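Local coordinates for monosaccharide ABC transporter substrate-binding protein, CUT2 family (Bradyrhizobium sp., PDB 4YHS) that probably binds a monosaccharide or related small solute outside the inner membrane and hands it to its ABC transporter for uptake, at residues G189-P194 / R246-T251; D272-Y277 / I291-A296; T171-A176 / M208-G213; P184-G189 / S214-L219; V162-M167 / E201-G206. All coordinates share one frame; numbering follows the deposited sequence.

Interaction 1. Residues G189-P194 / R246-T251; sequences GWFPGP and RYVAGT
Ala249 O is gripped twice by strand 186-191: Phe191 N donates to it at 2.8 Å in the carbonyl plane, though the bond is bent to 138° at the hydrogen. The CA-H of Trp190 adds a contact to the same oxygen at 3.2 Å. This is one step in a parallel pairing that pairs Gly189 with Val248, Trp190 with Ala249 and Phe191 with Gly250. A straighter bond joins Ala249 N to Gly189 O at 2.8 Å, and the pairing ends where Thr251 N reaches Phe191 O. Gly250 passes so close to Phe191 O that a CB there would collide with it. The two aromatics leave on opposite faces of the sheet. Trp190 turns its indole across to Ala249, chi1 176° putting CG opposite the backbone N, and Ala249 CB sits in the ring plane 3.8 Å from Trp190 CE3. Phe191 CE2 instead meets Val248 CG1, also at 3.8 Å. On the Trp190 face, helix 198-211 supplies Phe207, stacked on the indole, and Asn204, bonded to NE1; helix 228-241 covers Phe191, and strand 272-275 continues the sheet beyond 247-250.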
# COMPACT_ATOMS: atom_id res chain seq x y z
N GLY A 189 17.10 6.73 -13.79
CA GLY A 189 16.00 7.54 -14.27
C GLY A 189 14.85 7.30 -13.31
O GLY A 189 14.53 6.16 -13.05
N TRP A 190 14.30 8.37 -12.76
CA TRP A 190 13.32 8.32 -11.66
C TRP A 190 12.02 9.00 -12.11
O TRP A 190 12.04 10.16 -12.55
CB TRP A 190 13.94 8.98 -10.43
CG TRP A 190 13.06 9.12 -9.20
CD1 TRP A 190 12.80 10.27 -8.54
CD2 TRP A 190 12.36 8.09 -8.47
NE1 TRP A 190 11.99 10.05 -7.46
CE2 TRP A 190 11.71 8.72 -7.39
CE3 TRP A 190 12.24 6.72 -8.63
CZ2 TRP A 190 10.94 8.01 -6.47
CZ3 TRP A 190 11.47 6.01 -7.72
CH2 TRP A 190 10.83 6.65 -6.66
N PHE A 191 10.91 8.27 -11.99
CA PHE A 191 9.63 8.63 -12.58
C PHE A 191 8.56 8.47 -11.53
O PHE A 191 7.89 7.44 -11.48
CB PHE A 191 9.34 7.74 -13.78
CG PHE A 191 10.41 7.81 -14.83
CD1 PHE A 191 10.38 8.78 -15.83
CD2 PHE A 191 11.47 6.93 -14.81
CE1 PHE A 191 11.38 8.85 -16.79
CE2 PHE A 191 12.48 7.00 -15.79
CZ PHE A 191 12.43 7.98 -16.76
N PRO A 192 8.40 9.49 -10.66
CA PRO A 192 7.68 9.27 -9.40
C PRO A 192 6.15 9.34 -9.48
O PRO A 192 5.49 8.91 -8.52
CB PRO A 192 8.23 10.38 -8.49
CG PRO A 192 8.76 11.41 -9.42
CD PRO A 192 9.23 10.69 -10.63
N GLY A 193 5.60 9.80 -10.60
CA GLY A 193 4.14 9.91 -10.71
C GLY A 193 3.74 11.38 -10.77
O GLY A 193 4.56 12.22 -11.07
N PRO A 194 2.47 11.70 -10.48
CA PRO A 194 2.04 13.09 -10.69
C PRO A 194 2.59 14.12 -9.68
O PRO A 194 2.49 13.94 -8.46
CB PRO A 194 0.52 12.98 -10.59
CG PRO A 194 0.27 11.74 -9.80
CD PRO A 194 1.33 10.79 -10.30
N ARG A 246 21.29 3.22 -16.16
CA ARG A 246 21.41 1.83 -15.69
C ARG A 246 20.08 1.30 -15.11
O ARG A 246 19.76 0.12 -15.24
CB ARG A 246 22.53 1.75 -14.65
CG ARG A 246 22.74 0.37 -14.07
CD ARG A 246 23.19 -0.63 -15.14
NE ARG A 246 23.33 -1.96 -14.56
CZ ARG A 246 22.33 -2.82 -14.39
NH1 ARG A 246 21.09 -2.51 -14.77
NH2 ARG A 246 22.58 -4.00 -13.84
N TYR A 247 19.32 2.18 -14.47
CA TYR A 247 18.02 1.81 -13.90
C TYR A 247 16.94 2.79 -14.27
O TYR A 247 17.18 3.99 -14.31
CB TYR A 247 18.05 1.74 -12.37
CG TYR A 247 19.02 0.75 -11.83
CD1 TYR A 247 18.72 -0.59 -11.80
CD2 TYR A 247 20.25 1.17 -11.35
CE1 TYR A 247 19.61 -1.51 -11.30
CE2 TYR A 247 21.17 0.26 -10.85
CZ TYR A 247 20.82 -1.09 -10.82
OH TYR A 247 21.69 -2.03 -10.33
N VAL A 248 15.75 2.24 -14.50
CA VAL A 248 14.53 3.01 -14.66
C VAL A 248 13.64 2.66 -13.48
O VAL A 248 13.23 1.50 -13.33
CB VAL A 248 13.83 2.70 -15.99
CG1 VAL A 248 12.38 3.21 -16.02
CG2 VAL A 248 14.65 3.28 -17.13
N ALA A 249 13.41 3.62 -12.61
CA ALA A 249 12.61 3.38 -11.42
C ALA A 249 11.51 4.40 -11.32
O ALA A 249 11.70 5.57 -11.67
CB ALA A 249 13.46 3.44 -10.17
N GLY A 250 10.37 3.97 -10.81
CA GLY A 250 9.28 4.91 -10.62
C GLY A 250 7.97 4.20 -10.32
O GLY A 250 7.98 3.18 -9.64
N THR A 251 6.85 4.74 -10.79
CA THR A 251 5.58 4.10 -10.46
C THR A 251 5.50 2.71 -11.09
O THR A 251 6.23 2.36 -12.04
CB THR A 251 4.36 4.90 -10.94
OG1 THR A 251 4.25 4.78 -12.35
CG2 THR A 251 4.46 6.40 -10.54

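Interaction 2. Residues D272-Y277 / I291-A296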
# COMPACT_ATOMS: atom_id res chain seq x y z
N ASP A 272 17.80 -2.12 -15.89
CA ASP A 272 16.85 -2.78 -15.02
C ASP A 272 15.73 -1.87 -14.53
O ASP A 272 15.91 -0.64 -14.39
CB ASP A 272 17.58 -3.37 -13.82
CG ASP A 272 18.31 -4.64 -14.17
OD1 ASP A 272 17.62 -5.62 -14.45
OD2 ASP A 272 19.55 -4.64 -14.20
N LEU A 273 14.58 -2.48 -14.30
CA LEU A 273 13.36 -1.75 -13.96
C LEU A 273 12.98 -1.96 -12.51
O LEU A 273 13.05 -3.08 -11.99
CB LEU A 273 12.23 -2.16 -14.88
CG LEU A 273 12.59 -2.16 -16.36
CD1 LEU A 273 11.43 -2.70 -17.19
CD2 LEU A 273 12.94 -0.74 -16.82
N LEU A 274 12.55 -0.88 -11.85
CA LEU A 274 12.03 -1.01 -10.49
C LEU A 274 10.79 -0.16 -10.36
O LEU A 274 10.66 0.86 -11.04
CB LEU A 274 13.09 -0.59 -9.46
CG LEU A 274 14.35 -1.43 -9.24
CD1 LEU A 274 15.48 -1.01 -10.17
CD2 LEU A 274 14.78 -1.28 -7.80
N ALA A 275 9.87 -0.61 -9.49
CA ALA A 275 8.72 0.19 -9.11
C ALA A 275 8.82 0.47 -7.60
O ALA A 275 9.48 -0.29 -6.88
CB ALA A 275 7.40 -0.54 -9.45
N PHE A 276 8.19 1.55 -7.12
CA PHE A 276 8.18 1.79 -5.67
C PHE A 276 6.85 1.37 -5.03
O PHE A 276 6.59 1.67 -3.86
CB PHE A 276 8.52 3.25 -5.30
CG PHE A 276 7.55 4.29 -5.79
CD1 PHE A 276 6.46 4.68 -5.02
CD2 PHE A 276 7.79 4.95 -6.99
CE1 PHE A 276 5.58 5.69 -5.46
CE2 PHE A 276 6.94 5.95 -7.42
CZ PHE A 276 5.83 6.32 -6.67
N TYR A 277 6.08 0.57 -5.77
CA TYR A 277 4.91 -0.08 -5.17
C TYR A 277 4.49 -1.30 -6.02
O TYR A 277 5.03 -1.55 -7.11
CB TYR A 277 3.75 0.95 -4.96
CG TYR A 277 3.13 1.57 -6.18
CD1 TYR A 277 2.02 0.98 -6.80
CD2 TYR A 277 3.59 2.77 -6.69
CE1 TYR A 277 1.43 1.54 -7.90
CE2 TYR A 277 3.02 3.34 -7.82
CZ TYR A 277 1.93 2.73 -8.41
OH TYR A 277 1.36 3.29 -9.53
N ILE A 291 11.23 -7.28 -14.73
CA ILE A 291 11.30 -6.19 -13.75
C ILE A 291 12.13 -6.70 -12.59
O ILE A 291 11.99 -7.86 -12.18
CB ILE A 291 9.90 -5.76 -13.27
CG1 ILE A 291 9.10 -5.15 -14.43
CG2 ILE A 291 10.03 -4.78 -12.13
CD1 ILE A 291 7.72 -4.72 -14.11
N MSE A 292 13.05 -5.88 -12.08
CA MSE A 292 13.98 -6.36 -11.06
C MSE A 292 13.37 -6.45 -9.66
O MSE A 292 13.59 -7.44 -8.93
CB MSE A 292 15.21 -5.47 -10.97
CG MSE A 292 16.15 -5.87 -9.81
SE MSE A 292 17.79 -4.77 -9.95
CE MSE A 292 18.83 -6.04 -10.92
N ALA A 293 12.66 -5.41 -9.25
CA ALA A 293 12.22 -5.32 -7.85
C ALA A 293 11.15 -4.27 -7.62
O ALA A 293 11.05 -3.29 -8.37
CB ALA A 293 13.43 -4.99 -6.96
N ALA A 294 10.40 -4.45 -6.53
CA ALA A 294 9.45 -3.46 -6.03
C ALA A 294 9.13 -3.79 -4.57
O ALA A 294 9.11 -4.95 -4.21
CB ALA A 294 8.15 -3.45 -6.87
N PRO A 295 8.85 -2.77 -3.75
CA PRO A 295 8.41 -3.03 -2.37
C PRO A 295 6.96 -3.50 -2.32
O PRO A 295 6.16 -3.14 -3.19
CB PRO A 295 8.54 -1.68 -1.69
CG PRO A 295 8.27 -0.70 -2.77
CD PRO A 295 8.90 -1.32 -4.03
N ALA A 296 6.63 -4.27 -1.29
CA ALA A 296 5.25 -4.65 -1.06
C ALA A 296 4.81 -4.08 0.27
O ALA A 296 5.54 -4.19 1.25
CB ALA A 296 5.10 -6.15 -1.07
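Leu273 and Ala275 make a short, same-direction backbone pairing with Met292 and Ala293, where an outermost strand of the parallel sheet, 272-275, meets strand 293-296 of the mixed sheet. Two bonds carry it. Met292 N gives to Leu273 O at 2.8 Å, and Ala275 N gives to Ala293 O at 3.1 Å. The next bond in the pattern cannot form, because Pro295 has no N-H: its CD lies 3.1 Å from Ala275 O instead, and that buried oxygen has no polar partner in the model. Ala293 N and Phe276 O are likewise buried without a partner, and a single bridge, Leu274 with Ala293, is made. Side chains fill in around it. Leu274 CD2 rests on Ala293 CB at 4.0 Å, and Ala275 CB faces Ala294 CB. Selenomethionine Met292 runs extended through chi2, then turns at its selenium (chi3 -95°), which brings CE to 3.6 Å from Asp272 CG and about equally near both carboxylate oxygens; OD2 of that acid forms a salt bridge with Arg246. The Tyr277 side chain is about 3 Å from a bound Bis-Tris, probably from the crystallisation liquor. Strand 293-296, bridged once to the edge of the parallel sheet and paired antiparallel with 322-331 of the mixed sheet, is consistent with a crossover between the two lobes of a periplasmic sugar-binding fold.

Interaction 3. Residues T171-A176 / M208-G213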
# COMPACT_ATOMS: atom_id res chain seq x y z
N THR A 171 12.85 1.32 -1.60
CA THR A 171 13.21 1.13 -3.00
C THR A 171 14.64 1.69 -3.21
O THR A 171 15.50 1.07 -3.86
CB THR A 171 12.21 1.82 -3.94
OG1 THR A 171 10.88 1.33 -3.70
CG2 THR A 171 12.60 1.52 -5.39
N GLY A 172 14.86 2.87 -2.67
CA GLY A 172 16.14 3.53 -2.78
C GLY A 172 17.27 2.77 -2.08
O GLY A 172 18.36 2.64 -2.63
N SER A 173 17.00 2.27 -0.88
CA SER A 173 18.04 1.58 -0.09
C SER A 173 18.49 0.31 -0.75
O SER A 173 19.66 -0.04 -0.71
CB SER A 173 17.52 1.25 1.32
OG SER A 173 17.41 2.43 2.08
N TYR A 174 17.52 -0.40 -1.33
CA TYR A 174 17.79 -1.57 -2.18
C TYR A 174 18.84 -1.26 -3.26
O TYR A 174 19.81 -2.00 -3.47
CB TYR A 174 16.48 -2.04 -2.83
CG TYR A 174 16.57 -3.31 -3.66
CD1 TYR A 174 16.50 -4.57 -3.05
CD2 TYR A 174 16.71 -3.27 -5.03
CE1 TYR A 174 16.57 -5.75 -3.80
CE2 TYR A 174 16.78 -4.43 -5.78
CZ TYR A 174 16.70 -5.67 -5.16
OH TYR A 174 16.78 -6.80 -5.95
N LEU A 175 18.65 -0.16 -3.97
CA LEU A 175 19.62 0.21 -4.99
C LEU A 175 20.93 0.69 -4.37
O LEU A 175 22.01 0.33 -4.82
CB LEU A 175 19.05 1.29 -5.91
CG LEU A 175 17.97 0.81 -6.87
CD1 LEU A 175 17.45 1.97 -7.63
CD2 LEU A 175 18.51 -0.27 -7.84
N ALA A 176 20.84 1.52 -3.34
CA ALA A 176 22.04 2.06 -2.72
C ALA A 176 22.97 0.95 -2.18
O ALA A 176 24.18 1.10 -2.22
CB ALA A 176 21.65 3.02 -1.61
N MSE A 208 14.99 9.71 -2.44
CA MSE A 208 16.15 10.59 -2.54
C MSE A 208 16.96 10.51 -1.25
O MSE A 208 18.19 10.51 -1.31
CB MSE A 208 15.75 12.04 -2.82
CG MSE A 208 15.10 12.28 -4.17
SE MSE A 208 16.21 11.68 -5.69
CE MSE A 208 17.64 13.05 -5.68
N ASP A 209 16.28 10.46 -0.11
CA ASP A 209 16.97 10.42 1.18
C ASP A 209 17.75 9.12 1.22
O ASP A 209 18.90 9.10 1.64
CB ASP A 209 16.03 10.49 2.39
CG ASP A 209 15.41 11.86 2.59
OD1 ASP A 209 15.86 12.86 1.98
OD2 ASP A 209 14.45 11.92 3.41
N ALA A 210 17.13 8.03 0.77
CA ALA A 210 17.74 6.71 0.91
C ALA A 210 18.96 6.47 -0.00
O ALA A 210 19.85 5.71 0.38
CB ALA A 210 16.68 5.59 0.68
N VAL A 211 19.04 7.15 -1.15
CA VAL A 211 20.17 6.94 -2.07
C VAL A 211 21.32 7.92 -1.82
O VAL A 211 22.40 7.79 -2.39
CB VAL A 211 19.75 7.06 -3.56
CG1 VAL A 211 18.69 6.00 -3.89
CG2 VAL A 211 19.27 8.47 -3.90
N LYS A 212 21.08 8.88 -0.95
CA LYS A 212 22.09 9.87 -0.63
C LYS A 212 23.32 9.18 -0.06
O LYS A 212 23.20 8.25 0.74
CB LYS A 212 21.51 10.89 0.36
CG LYS A 212 22.28 12.17 0.52
CD LYS A 212 21.40 13.37 1.01
CE LYS A 212 20.01 13.00 1.60
NZ LYS A 212 20.00 12.10 2.81
N GLY A 213 24.50 9.61 -0.51
CA GLY A 213 25.75 9.06 -0.02
C GLY A 213 26.16 7.74 -0.65
O GLY A 213 27.04 7.07 -0.13
O HOH W 1 19.79 4.00 2.42
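Ala210 CB sits in the shallow notch between Gly172 and Ser173, and here helices 164-178 and 198-211 come closest in this pair of segments, with Gly172 CA 5.1 Å from Ala210 CA. Gly172 makes the approach possible: a CB on it would point at the other helix and come tight against both Ala210 CB and Val211 CG1. Val211 covers the next step. Its CG1 lies anti to the carbonyl carbon (chi1 -61°), and this places the methyl 3.6 Å from Gly172 O, an oxygen already occupied within its own helix by Ala176 N. One turn further on, Ala176 CB leans toward Ala210 O at 3.8 Å.

Ser173 has the conformation that matters for the polar edge. With OG beside its own backbone N (chi1 -71°), the hydroxyl can bond back to Ala169 O in the preceding turn and still face the partner helix. Ser173 OG passes 3.5 Å from Ala210 CB and lies 2.9 Å from a water. The same water donates to Ala210 O at 2.7 Å, near the end of helix 198-211. Behind the contact, Leu175, Ala176 and Val211 all pack on Ile216 of strand 216-218, so the helix pair is seated on the edge of the sheet.

The direct contacts are thus van der Waals ones, methyls against backbone and against the Ser173 hydroxyl. That chemistry implies close approach through small residues, with one water supplying the polar link between the segments by bridging Ser173 OG and Ala210 O.

Interaction 4. Residues P184-G189 / S214-L219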
# COMPACT_ATOMS: atom_id res chain seq x y z
N PRO A 184 31.56 2.42 -8.83
CA PRO A 184 31.34 3.28 -10.01
C PRO A 184 29.98 3.96 -10.03
O PRO A 184 29.00 3.35 -9.63
CB PRO A 184 31.46 2.29 -11.18
CG PRO A 184 32.21 1.13 -10.65
CD PRO A 184 31.81 1.02 -9.21
N GLU A 185 29.92 5.20 -10.50
CA GLU A 185 28.65 5.93 -10.59
C GLU A 185 27.70 5.20 -11.54
O GLU A 185 28.13 4.75 -12.61
CB GLU A 185 28.88 7.38 -11.06
CG GLU A 185 27.57 8.16 -11.34
CD GLU A 185 27.79 9.67 -11.52
OE1 GLU A 185 28.93 10.12 -11.38
OE2 GLU A 185 26.80 10.41 -11.80
N VAL A 186 26.43 5.07 -11.15
CA VAL A 186 25.37 4.50 -12.00
C VAL A 186 24.21 5.45 -12.00
O VAL A 186 23.91 6.08 -10.98
CB VAL A 186 24.90 3.10 -11.53
CG1 VAL A 186 26.02 2.08 -11.65
CG2 VAL A 186 24.35 3.15 -10.09
N VAL A 187 23.56 5.57 -13.16
CA VAL A 187 22.53 6.59 -13.35
C VAL A 187 21.15 5.99 -13.23
O VAL A 187 20.86 4.97 -13.86
CB VAL A 187 22.70 7.28 -14.72
CG1 VAL A 187 21.59 8.29 -14.98
CG2 VAL A 187 24.07 7.94 -14.80
N VAL A 188 20.30 6.60 -12.40
CA VAL A 188 18.91 6.16 -12.28
C VAL A 188 17.98 7.19 -12.91
O VAL A 188 18.02 8.36 -12.55
CB VAL A 188 18.48 5.98 -10.81
CG1 VAL A 188 17.01 5.61 -10.74
CG2 VAL A 188 19.36 4.93 -10.09
N GLY A 189 17.10 6.73 -13.79
CA GLY A 189 16.00 7.54 -14.27
C GLY A 189 14.85 7.30 -13.31
O GLY A 189 14.53 6.16 -13.05
N SER A 214 25.53 7.37 -1.76
CA SER A 214 25.89 6.14 -2.48
C SER A 214 26.44 6.51 -3.85
O SER A 214 26.49 7.70 -4.18
CB SER A 214 24.69 5.21 -2.62
OG SER A 214 23.76 5.71 -3.56
N ALA A 215 26.83 5.51 -4.64
CA ALA A 215 27.31 5.78 -6.01
C ALA A 215 26.17 6.02 -7.02
O ALA A 215 26.41 6.24 -8.22
CB ALA A 215 28.22 4.63 -6.48
N ILE A 216 24.93 6.02 -6.53
CA ILE A 216 23.77 6.32 -7.36
C ILE A 216 23.71 7.80 -7.67
O ILE A 216 23.79 8.65 -6.78
CB ILE A 216 22.45 5.91 -6.67
CG1 ILE A 216 22.36 4.39 -6.50
CG2 ILE A 216 21.25 6.43 -7.45
CD1 ILE A 216 21.41 3.98 -5.41
N LYS A 217 23.54 8.10 -8.96
CA LYS A 217 23.19 9.44 -9.40
C LYS A 217 21.75 9.37 -9.93
O LYS A 217 21.45 8.56 -10.81
CB LYS A 217 24.16 9.93 -10.48
CG LYS A 217 23.66 11.15 -11.30
CD LYS A 217 23.46 12.40 -10.45
CE LYS A 217 22.73 13.49 -11.21
NZ LYS A 217 22.42 14.69 -10.35
N VAL A 218 20.87 10.20 -9.38
CA VAL A 218 19.49 10.25 -9.84
C VAL A 218 19.30 11.44 -10.78
O VAL A 218 19.67 12.59 -10.47
CB VAL A 218 18.51 10.35 -8.66
CG1 VAL A 218 17.12 10.18 -9.13
CG2 VAL A 218 18.81 9.29 -7.65
N LEU A 219 18.76 11.17 -11.96
CA LEU A 219 18.47 12.25 -12.91
C LEU A 219 17.37 13.10 -12.31
O LEU A 219 16.69 12.65 -11.40
CB LEU A 219 18.04 11.70 -14.26
CG LEU A 219 19.11 10.91 -15.02
CD1 LEU A 219 18.52 10.32 -16.31
CD2 LEU A 219 20.31 11.77 -15.31
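Val186 to Val188 pair in parallel with Ile216 to Val218, the two strands of a beta-alpha-beta unit whose connection is helix 198-211. Lys217 is held at both backbone ends: its N gives a nearly linear bond to Val186 O at 2.9 Å, and its O takes Val188 N at 2.8 Å. Leu219 N extends the pattern to Val188 O at 3.0 Å. Side chains sort onto two faces. On one, Val188 CG2 meets Ile216 CG2 at 3.6 Å, and Val218 lies beside them beneath Phe207 and Val211 of the connecting helix. On the other, the branches of Leu219 straddle Val187 CG1, which chi1 of 177° brings to 3.6 Å from Leu219 CG. An alanine in place of Leu219 would keep the backbone bond but would probably leave Val187 CG1 without its cover. Nearer the strand starts, Glu185 and Lys217 lie side by side: Glu185 OE2 rests against Lys217 CB, while Glu185 OE2 and Lys217 NZ, 6.3 Å apart, form no salt bridge. The turn that delivers strand 216-218 is set by Ser214, an ST turn in which OG accepts from Ile216 N at 3.2 Å and also bonds Val211 O at the helix end.

Interaction 5. Residues V162-M167 / E201-G206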
# COMPACT_ATOMS: atom_id res chain seq x y z
N VAL A 162 0.38 2.15 5.87
CA VAL A 162 1.82 2.40 5.74
C VAL A 162 2.07 3.80 5.19
O VAL A 162 1.11 4.50 4.83
CB VAL A 162 2.51 1.36 4.82
CG1 VAL A 162 2.13 -0.05 5.26
CG2 VAL A 162 2.13 1.58 3.34
N SER A 163 3.34 4.20 5.16
CA SER A 163 3.78 5.48 4.58
C SER A 163 4.45 5.31 3.23
O SER A 163 5.30 4.42 3.09
CB SER A 163 4.77 6.18 5.52
OG SER A 163 5.30 7.36 4.93
N PHE A 164 4.08 6.16 2.25
CA PHE A 164 4.73 6.13 0.94
C PHE A 164 6.16 6.67 1.05
O PHE A 164 6.96 6.40 0.18
CB PHE A 164 3.92 6.90 -0.10
CG PHE A 164 3.08 6.00 -1.00
CD1 PHE A 164 3.68 5.27 -2.00
CD2 PHE A 164 1.72 5.89 -0.80
CE1 PHE A 164 2.93 4.43 -2.80
CE2 PHE A 164 0.96 5.07 -1.61
CZ PHE A 164 1.56 4.34 -2.60
N TYR A 165 6.49 7.38 2.14
CA TYR A 165 7.89 7.76 2.35
C TYR A 165 8.72 6.48 2.45
O TYR A 165 9.77 6.32 1.81
CB TYR A 165 8.07 8.59 3.63
CG TYR A 165 9.52 8.95 3.90
CD1 TYR A 165 10.35 8.09 4.61
CD2 TYR A 165 10.07 10.13 3.44
CE1 TYR A 165 11.66 8.40 4.85
CE2 TYR A 165 11.39 10.44 3.66
CZ TYR A 165 12.17 9.57 4.38
OH TYR A 165 13.48 9.88 4.63
N THR A 166 8.21 5.54 3.25
CA THR A 166 8.90 4.27 3.48
C THR A 166 8.94 3.40 2.23
O THR A 166 9.94 2.71 1.97
CB THR A 166 8.23 3.46 4.63
OG1 THR A 166 8.04 4.33 5.75
CG2 THR A 166 9.09 2.24 5.05
N MSE A 167 7.87 3.38 1.45
CA MSE A 167 7.92 2.70 0.15
C MSE A 167 9.04 3.23 -0.75
O MSE A 167 9.77 2.44 -1.38
CB MSE A 167 6.59 2.83 -0.59
CG MSE A 167 5.41 2.25 0.16
SE MSE A 167 5.44 0.30 0.16
CE MSE A 167 4.53 0.06 -1.57
N GLU A 201 5.11 12.86 -3.65
CA GLU A 201 6.13 13.70 -3.04
C GLU A 201 6.74 12.98 -1.82
O GLU A 201 7.93 13.13 -1.55
CB GLU A 201 5.53 15.05 -2.66
CG GLU A 201 5.02 15.80 -3.88
CD GLU A 201 6.13 16.23 -4.85
OE1 GLU A 201 7.31 16.28 -4.44
OE2 GLU A 201 5.84 16.51 -6.04
N ALA A 202 5.95 12.17 -1.11
CA ALA A 202 6.50 11.37 -0.00
C ALA A 202 7.44 10.27 -0.51
O ALA A 202 8.52 10.08 0.02
CB ALA A 202 5.37 10.75 0.83
N ALA A 203 7.04 9.54 -1.53
CA ALA A 203 7.89 8.50 -2.12
C ALA A 203 9.16 9.12 -2.69
O ALA A 203 10.25 8.57 -2.55
CB ALA A 203 7.12 7.73 -3.20
N ASN A 204 9.04 10.29 -3.32
CA ASN A 204 10.20 11.00 -3.82
C ASN A 204 11.22 11.34 -2.73
O ASN A 204 12.42 11.06 -2.89
CB ASN A 204 9.78 12.28 -4.55
CG ASN A 204 10.97 13.02 -5.14
OD1 ASN A 204 11.66 12.52 -6.03
ND2 ASN A 204 11.24 14.21 -4.61
N LYS A 205 10.76 11.96 -1.63
CA LYS A 205 11.64 12.30 -0.53
C LYS A 205 12.31 11.07 0.04
O LYS A 205 13.51 11.07 0.27
CB LYS A 205 10.87 13.04 0.58
CG LYS A 205 10.44 14.46 0.23
CD LYS A 205 9.89 15.20 1.46
CE LYS A 205 9.43 16.62 1.13
NZ LYS A 205 8.36 16.65 0.07
N GLY A 206 11.53 10.02 0.26
CA GLY A 206 12.09 8.78 0.77
C GLY A 206 13.16 8.18 -0.13
O GLY A 206 14.23 7.78 0.33
O HOH W 2 15.01 7.52 3.15
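Tyr165 lays the face of its ring over Gly206, and this is the tight half of the contact between the start of helix 164-178 and helix 198-211. Gly206 CA stands 3.6 Å from the ring centroid and 20° off its normal, a CH-pi contact. The ring gets there because CG is anti to the backbone N (chi1 178°), swinging it along the other helix. The backbones are close as well: Tyr165 CA points its hydrogen at Ala202 O at 3.3 Å, and Ala203 CA does the same to Phe164 O. Gly206 CA also faces Tyr165 O, and a CB there would clash with that oxygen. Ala202 CB fits against Phe164 CB at 4.2 Å.

The outer side is looser. Lys205 meets the ring with its backbone C and, less closely, its CB, 4.1 Å from Tyr165 CE2, while its ammonium end leads away. A water donates to Tyr165 OH and to Gly206 O, the latter at 2.9 Å, and the phenol's stronger partner is Asp209 OD2. An alanine at Tyr165 would probably uncover Gly206 CA and leave the Asp209 carboxylate without its phenol partner. Ser163 caps the helix start, its OG accepting from Tyr165 N at 3.0 Å.

The chemistry is that of small residues allowing two helices to touch through CA-H to carbonyl contacts; the polar link between the segments is a water at the phenol, backed by the Tyr165 OH bond to Asp209.

Overall arrangement
Interactions 4 and 1 share Gly189 and build successive pairings of one parallel sheet, their centres about 12 Å apart. Interaction 2 continues from there: Arg246 NH1 meets Asp272 OD2 in a salt bridge of 2.7 Å. Interactions 3 and 5 join the same two helices at points about 12 Å apart, linked by Asp209 OD2 and Tyr165 OH at 2.6 Å. The helices also meet the sheet at two places, by Ile216 packing under interaction 3 and by Trp190 NE1 bonding Asn204 OD1 at 2.9 Å near interaction 5. Interactions 2 and 5 reach a bound Bis-Tris, about 3 Å from the Tyr277 and Phe164 side chains, probably a crystallisation component, though it may mark the solute pocket.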